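Local structure of Phospholipase/Carboxylesterase (Haliangium ochraceum, 4Q82) at residues A[83-88]-A[125-130]. The protein is probably a serine hydrolase of the alpha/beta-hydrolase type that splits carboxylic or phospholipid esters. Numbering follows the deposited sequence.
Sequences MVFWHG and VLSPQH
Val125 sits beside the selenomethionine Met83 in parallel register, its CG1 4.3 Å from SE, on the sheet face that Phe85 and Ser127 also share. One residue on, Leu126 ties the strands through both its backbone N and its backbone O: the N gives a nearly straight bond to Met83 O, and the O takes one from Phe85 N, each 2.9 Å long. Ser127 lays OG against the rim of the Phe85 ring, near its plane and 3.6 Å from CD2, while Pro109 of helix 107-113 packs on both residues. Strands 80-86 and 124-128 are neighbours in the mainly parallel sheet of an alpha/beta-hydrolase fold, and here the ladder gives way to side chains. Pro128 has no N-H to offer; instead its CG lies over the six-membered ring of Trp86, 3.4 Å from the centroid and 7° off the normal. A water takes up the lost pairing, donating to both Phe85 O and Pro128 O. Gln129 turns its amide off to Gly95 and Ala99, and its CA borders the His87 ring. With CG between the backbone N and the carbonyl carbon (chi1 65°), that ring reaches across, and His130 N points at His87 NE2 (2.9 Å, 176°), while His87 ND1 donates to Gly88 O, fixing rotation and tautomer. A leucine in place of His87 would probably leave the His130 amide without its acceptor and the two loops less firmly joined. The imidazole of His130 itself turns away to Glu140.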
HETATM    1  N   MSE A  83       5.077  -0.204   5.897  1.00 19.08           N
HETATM    2  CA  MSE A  83       4.244  -0.328   4.718  1.00 17.44           C
HETATM    3  C   MSE A  83       2.862  -0.787   5.133  1.00 20.61           C
HETATM    4  O   MSE A  83       2.726  -1.834   5.776  1.00 18.86           O
HETATM    5  CB  MSE A  83       4.851  -1.327   3.719  1.00 16.54           C
HETATM    6  CG  MSE A  83       4.002  -1.531   2.465  1.00 15.63           C
HETATM    7 SE   MSE A  83       4.665  -3.021   1.363  0.64 20.05          SE
HETATM    8  CE  MSE A  83       6.459  -2.336   0.979  1.00 15.29           C
ATOM      9  N   VAL A  84       1.834  -0.029   4.756  1.00 16.44           N
ATOM     10  CA  VAL A  84       0.469  -0.480   5.021  1.00 16.04           C
ATOM     11  C   VAL A  84      -0.165  -0.783   3.668  1.00 17.36           C
ATOM     12  O   VAL A  84      -0.200   0.077   2.773  1.00 17.26           O
ATOM     13  CB  VAL A  84      -0.349   0.556   5.798  1.00 17.02           C
ATOM     14  CG1 VAL A  84      -1.809   0.065   6.015  1.00 21.28           C
ATOM     15  CG2 VAL A  84       0.318   0.843   7.170  1.00 18.98           C
ATOM     16  N   PHE A  85      -0.626  -2.019   3.519  1.00 15.92           N
ATOM     17  CA  PHE A  85      -1.167  -2.507   2.240  1.00 14.97           C
ATOM     18  C   PHE A  85      -2.673  -2.746   2.351  1.00 15.62           C
ATOM     19  O   PHE A  85      -3.123  -3.413   3.302  1.00 16.74           O
ATOM     20  CB  PHE A  85      -0.477  -3.817   1.824  1.00 14.25           C
ATOM     21  CG  PHE A  85      -1.291  -4.621   0.824  1.00 13.40           C
ATOM     22  CD1 PHE A  85      -1.356  -4.219  -0.507  1.00 12.52           C
ATOM     23  CD2 PHE A  85      -2.016  -5.742   1.227  1.00 13.63           C
ATOM     24  CE1 PHE A  85      -2.130  -4.951  -1.467  1.00 12.96           C
ATOM     25  CE2 PHE A  85      -2.785  -6.466   0.315  1.00 13.67           C
ATOM     26  CZ  PHE A  85      -2.845  -6.075  -1.045  1.00 13.00           C
ATOM     27  N   TRP A  86      -3.443  -2.228   1.379  1.00 14.92           N
ATOM     28  CA  TRP A  86      -4.901  -2.401   1.340  1.00 15.52           C
ATOM     29  C   TRP A  86      -5.323  -3.283   0.164  1.00 14.92           C
ATOM     30  O   TRP A  86      -5.043  -2.975  -1.005  1.00 13.48           O
ATOM     31  CB  TRP A  86      -5.603  -1.029   1.262  1.00 15.53           C
ATOM     32  CG  TRP A  86      -5.337  -0.212   2.464  1.00 16.43           C
ATOM     33  CD1 TRP A  86      -4.270   0.621   2.677  1.00 16.64           C
ATOM     34  CD2 TRP A  86      -6.128  -0.164   3.653  1.00 18.86           C
ATOM     35  NE1 TRP A  86      -4.358   1.180   3.931  1.00 18.99           N
ATOM     36  CE2 TRP A  86      -5.480   0.707   4.553  1.00 19.93           C
ATOM     37  CE3 TRP A  86      -7.321  -0.777   4.047  1.00 19.68           C
ATOM     38  CZ2 TRP A  86      -5.998   1.004   5.811  1.00 22.07           C
ATOM     39  CZ3 TRP A  86      -7.822  -0.501   5.325  1.00 22.46           C
ATOM     40  CH2 TRP A  86      -7.165   0.396   6.177  1.00 22.76           C
ATOM     41  N   HIS A  87      -6.025  -4.367   0.493  1.00 15.51           N
ATOM     42  CA  HIS A  87      -6.459  -5.383  -0.458  1.00 14.26           C
ATOM     43  C   HIS A  87      -7.611  -4.925  -1.379  1.00 13.87           C
ATOM     44  O   HIS A  87      -8.203  -3.844  -1.201  1.00 14.11           O
ATOM     45  CB  HIS A  87      -6.882  -6.624   0.340  1.00 13.90           C
ATOM     46  CG  HIS A  87      -8.083  -6.373   1.200  1.00 14.09           C
ATOM     47  ND1 HIS A  87      -9.361  -6.318   0.681  1.00 13.43           N
ATOM     48  CD2 HIS A  87      -8.204  -6.137   2.532  1.00 14.79           C
ATOM     49  CE1 HIS A  87     -10.222  -6.067   1.658  1.00 15.29           C
ATOM     50  NE2 HIS A  87      -9.548  -5.956   2.790  1.00 16.26           N
ATOM     51  N   GLY A  88      -7.958  -5.773  -2.342  1.00 12.88           N
ATOM     52  CA  GLY A  88      -9.053  -5.468  -3.239  1.00 13.55           C
ATOM     53  C   GLY A  88     -10.399  -5.977  -2.742  1.00 14.46           C
ATOM     54  O   GLY A  88     -10.487  -6.695  -1.744  1.00 14.43           O
ATOM     55  N   VAL A 125       5.232  -4.729   7.655  1.00 20.81           N
ATOM     56  CA  VAL A 125       4.141  -4.748   6.662  1.00 18.57           C
ATOM     57  C   VAL A 125       2.834  -5.092   7.349  1.00 18.21           C
ATOM     58  O   VAL A 125       2.700  -6.180   7.932  1.00 19.64           O
ATOM     59  CB  VAL A 125       4.389  -5.768   5.509  1.00 16.76           C
ATOM     60  CG1 VAL A 125       3.269  -5.662   4.442  1.00 15.45           C
ATOM     61  CG2 VAL A 125       5.741  -5.500   4.838  1.00 18.88           C
ATOM     62  N   LEU A 126       1.882  -4.168   7.300  1.00 18.09           N
ATOM     63  CA  LEU A 126       0.567  -4.414   7.885  1.00 19.16           C
ATOM     64  C   LEU A 126      -0.486  -4.486   6.792  1.00 19.01           C
ATOM     65  O   LEU A 126      -0.539  -3.622   5.919  1.00 18.59           O
ATOM     66  CB  LEU A 126       0.185  -3.314   8.881  1.00 19.82           C
ATOM     67  CG  LEU A 126       1.196  -3.020   9.979  1.00 24.12           C
ATOM     68  CD1 LEU A 126       0.639  -1.938  10.902  1.00 22.62           C
ATOM     69  CD2 LEU A 126       1.508  -4.280  10.786  1.00 22.01           C
ATOM     70  N   SER A 127      -1.340  -5.495   6.857  1.00 17.37           N
ATOM     71  CA  SER A 127      -2.346  -5.689   5.815  1.00 16.39           C
ATOM     72  C   SER A 127      -3.734  -5.785   6.444  1.00 18.26           C
ATOM     73  O   SER A 127      -4.194  -6.883   6.794  1.00 18.91           O
ATOM     74  CB  SER A 127      -2.028  -6.949   5.003  1.00 16.90           C
ATOM     75  OG  SER A 127      -0.731  -6.867   4.393  1.00 16.94           O
ATOM     76  N   PRO A 128      -4.403  -4.633   6.617  1.00 18.11           N
ATOM     77  CA  PRO A 128      -5.720  -4.641   7.275  1.00 18.78           C
ATOM     78  C   PRO A 128      -6.846  -5.149   6.388  1.00 19.67           C
ATOM     79  O   PRO A 128      -6.787  -4.988   5.169  1.00 18.51           O
ATOM     80  CB  PRO A 128      -5.949  -3.163   7.629  1.00 19.43           C
ATOM     81  CG  PRO A 128      -5.112  -2.408   6.583  1.00 18.11           C
ATOM     82  CD  PRO A 128      -3.886  -3.268   6.402  1.00 18.44           C
ATOM     83  N   GLN A 129      -7.881  -5.723   6.999  1.00 19.36           N
ATOM     84  CA  GLN A 129      -9.034  -6.178   6.222  1.00 19.16           C
ATOM     85  C   GLN A 129     -10.144  -5.148   6.321  1.00 21.20           C
ATOM     86  O   GLN A 129     -10.496  -4.694   7.425  1.00 21.41           O
ATOM     87  CB  GLN A 129      -9.552  -7.535   6.717  1.00 22.49           C
ATOM     88  CG  GLN A 129     -10.744  -8.079   5.904  1.00 21.88           C
ATOM     89  CD  GLN A 129     -10.950  -9.567   6.158  1.00 21.86           C
ATOM     90  OE1 GLN A 129     -11.049 -10.007   7.309  1.00 23.64           O
ATOM     91  NE2 GLN A 129     -10.998 -10.352   5.083  1.00 20.47           N
ATOM     92  N   HIS A 130     -10.698  -4.802   5.169  1.00 20.01           N
ATOM     93  CA  HIS A 130     -11.843  -3.918   5.101  1.00 19.86           C
ATOM     94  C   HIS A 130     -13.125  -4.728   5.167  1.00 22.41           C
ATOM     95  O   HIS A 130     -13.282  -5.707   4.429  1.00 22.13           O
ATOM     96  CB  HIS A 130     -11.803  -3.098   3.808  1.00 18.55           C
ATOM     97  CG  HIS A 130     -13.047  -2.298   3.593  1.00 20.17           C
ATOM     98  ND1 HIS A 130     -13.404  -1.258   4.423  1.00 22.46           N
ATOM     99  CD2 HIS A 130     -14.051  -2.428   2.692  1.00 20.62           C
ATOM    100  CE1 HIS A 130     -14.568  -0.764   4.027  1.00 22.76           C
ATOM    101  NE2 HIS A 130     -14.981  -1.457   2.978  1.00 21.73           N
TER
HETATM  102  O   HOH W   1      -4.868  -5.441   3.196  1.00 15.40           O